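Local coordinates for protein putative polyketide synthase (PDB 6HP2) that binds S-adenosyl-L-homocysteine as the O-methyltransferase domain of a trans-AT polyketide synthase that is probably involved in making the antibiotic bacillaene, at residues S285-K290 with S311-Y316. Sequence-based numbering, arbitrary orientation.
Sequences SYCLFK and SKKRPY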
# COMPACT_ATOMS: atom_id res chain seq x y z
N SER A 285 -7.49 10.74 3.94
CA SER A 285 -8.08 9.81 2.99
C SER A 285 -7.08 8.70 2.70
O SER A 285 -5.90 8.97 2.41
CB SER A 285 -8.47 10.52 1.67
OG SER A 285 -9.47 11.47 1.90
N TYR A 286 -7.56 7.45 2.68
CA TYR A 286 -6.76 6.28 2.39
C TYR A 286 -7.05 5.99 0.93
O TYR A 286 -8.18 5.66 0.59
CB TYR A 286 -7.30 5.14 3.22
CG TYR A 286 -6.59 3.83 3.08
CD1 TYR A 286 -6.86 2.95 2.04
CD2 TYR A 286 -5.71 3.43 4.04
CE1 TYR A 286 -6.23 1.73 1.97
CE2 TYR A 286 -5.05 2.24 3.96
CZ TYR A 286 -5.35 1.37 2.97
OH TYR A 286 -4.66 0.18 2.93
N CYS A 287 -6.05 6.11 0.06
CA CYS A 287 -6.33 5.92 -1.35
C CYS A 287 -5.39 5.02 -2.14
O CYS A 287 -4.24 4.80 -1.75
CB CYS A 287 -6.33 7.28 -2.05
SG CYS A 287 -7.45 8.55 -1.41
N LEU A 288 -5.89 4.50 -3.26
CA LEU A 288 -5.08 3.68 -4.15
C LEU A 288 -4.63 4.60 -5.29
O LEU A 288 -5.46 5.20 -5.97
CB LEU A 288 -5.87 2.50 -4.73
CG LEU A 288 -6.86 1.76 -3.82
CD1 LEU A 288 -7.56 0.67 -4.62
CD2 LEU A 288 -6.14 1.17 -2.62
N PHE A 289 -3.32 4.73 -5.50
CA PHE A 289 -2.76 5.58 -6.55
C PHE A 289 -2.20 4.73 -7.70
O PHE A 289 -1.40 3.83 -7.45
CB PHE A 289 -1.57 6.43 -6.08
CG PHE A 289 -1.85 7.37 -4.95
CD1 PHE A 289 -2.19 6.91 -3.71
CD2 PHE A 289 -1.62 8.71 -5.11
CE1 PHE A 289 -2.37 7.79 -2.66
CE2 PHE A 289 -1.83 9.61 -4.07
CZ PHE A 289 -2.21 9.15 -2.85
N LYS A 290 -2.54 5.09 -8.93
CA LYS A 290 -1.91 4.52 -10.13
C LYS A 290 -1.26 5.67 -10.90
O LYS A 290 -1.95 6.56 -11.45
CB LYS A 290 -2.90 3.76 -10.98
CG LYS A 290 -3.82 2.91 -10.13
CD LYS A 290 -4.59 1.88 -11.01
CE LYS A 290 -5.43 1.01 -10.10
NZ LYS A 290 -6.12 -0.07 -10.84
N SER A 311 -9.59 15.98 -7.70
CA SER A 311 -10.86 16.64 -7.46
C SER A 311 -12.02 15.68 -7.65
O SER A 311 -13.15 16.00 -7.28
CB SER A 311 -11.03 17.87 -8.37
OG SER A 311 -11.31 17.48 -9.71
N LYS A 312 -11.78 14.47 -8.16
CA LYS A 312 -12.87 13.51 -8.41
C LYS A 312 -12.32 12.09 -8.24
O LYS A 312 -12.27 11.26 -9.13
CB LYS A 312 -13.49 13.73 -9.79
CG LYS A 312 -12.52 13.75 -10.92
CD LYS A 312 -13.25 14.14 -12.21
CE LYS A 312 -12.45 13.76 -13.45
NZ LYS A 312 -11.17 14.50 -13.54
N LYS A 313 -11.88 11.79 -7.03
CA LYS A 313 -11.39 10.46 -6.71
C LYS A 313 -12.49 9.44 -6.93
O LYS A 313 -13.65 9.69 -6.67
CB LYS A 313 -10.94 10.48 -5.25
CG LYS A 313 -9.86 11.42 -4.95
CD LYS A 313 -9.43 11.31 -3.47
CE LYS A 313 -10.44 12.15 -2.60
NZ LYS A 313 -10.25 11.94 -1.14
N ARG A 314 -12.10 8.26 -7.43
CA ARG A 314 -13.11 7.25 -7.73
C ARG A 314 -13.45 6.54 -6.44
O ARG A 314 -12.55 6.12 -5.74
CB ARG A 314 -12.59 6.22 -8.75
CG ARG A 314 -12.16 6.87 -10.08
CD ARG A 314 -11.81 5.84 -11.13
NE ARG A 314 -12.96 4.99 -11.44
CZ ARG A 314 -12.94 4.04 -12.36
NH1 ARG A 314 -11.84 3.81 -13.08
NH2 ARG A 314 -14.02 3.31 -12.58
N PRO A 315 -14.73 6.35 -6.14
CA PRO A 315 -15.10 5.49 -4.99
C PRO A 315 -14.67 4.04 -5.19
O PRO A 315 -14.84 3.45 -6.27
CB PRO A 315 -16.64 5.60 -4.89
CG PRO A 315 -16.99 6.88 -5.70
CD PRO A 315 -15.91 6.99 -6.79
N TYR A 316 -14.07 3.42 -4.18
CA TYR A 316 -13.62 2.02 -4.29
C TYR A 316 -14.70 1.03 -4.74
O TYR A 316 -14.42 0.11 -5.50
CB TYR A 316 -12.96 1.60 -2.96
CG TYR A 316 -12.48 0.18 -2.88
CD1 TYR A 316 -11.25 -0.19 -3.40
CD2 TYR A 316 -13.24 -0.79 -2.23
CE1 TYR A 316 -10.80 -1.48 -3.31
CE2 TYR A 316 -12.79 -2.09 -2.13
CZ TYR A 316 -11.57 -2.43 -2.67
OH TYR A 316 -11.10 -3.72 -2.58
O HOH W 1 -8.23 13.36 -0.29
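Lys313 and Ser285 meet through water, a clear case of residues flanking a short edge strand, here 314-315, reaching a more central one, 284-293, through side chains, with no hydrogen bond running directly between the segments. The ammonium NZ of Lys313 gives a proton to a water 2.6 Å away, and that water is hydrogen-bonded to OG of Ser285 at 3.1 Å. Direct approach is also close, NZ to OG 3.2 Å, but the angle is poor and the pair makes no hydrogen bond; the stronger partner of the serine hydroxyl is the amide ND2 of Asn204. The lysine chain is extended on both sides of a single bend at chi3 (-82°), which turns its end toward the serine.

The other contacts are van der Waals in kind. Along the way to its charged end, Lys313 lays CD beside SG of Cys287, 4.0 Å apart. Leu288 touches Tyr316 with a single methyl: CD1 lies 4.0 Å from ring atom CD1 and 4.1 Å from CE1 of Tyr316, near the ring plane, so the leucine meets an edge and does not cover a face. With chi1 at 178°, CG trans to the main-chain nitrogen, the tyrosine ring reaches the leucine methyl, while its hydroxyl is hydrogen-bonded to Glu82 on helix 70-88.

Strand 284-293 belongs to the mixed sheet of this Rossmann-like methyltransferase, flanked by strands 194-203 and 233-240. The latter separates it from the short edge strand 314-315. Helix 316-326 begins at Tyr316, whose ring, together with Leu288, packs against Val86 of helix 70-88.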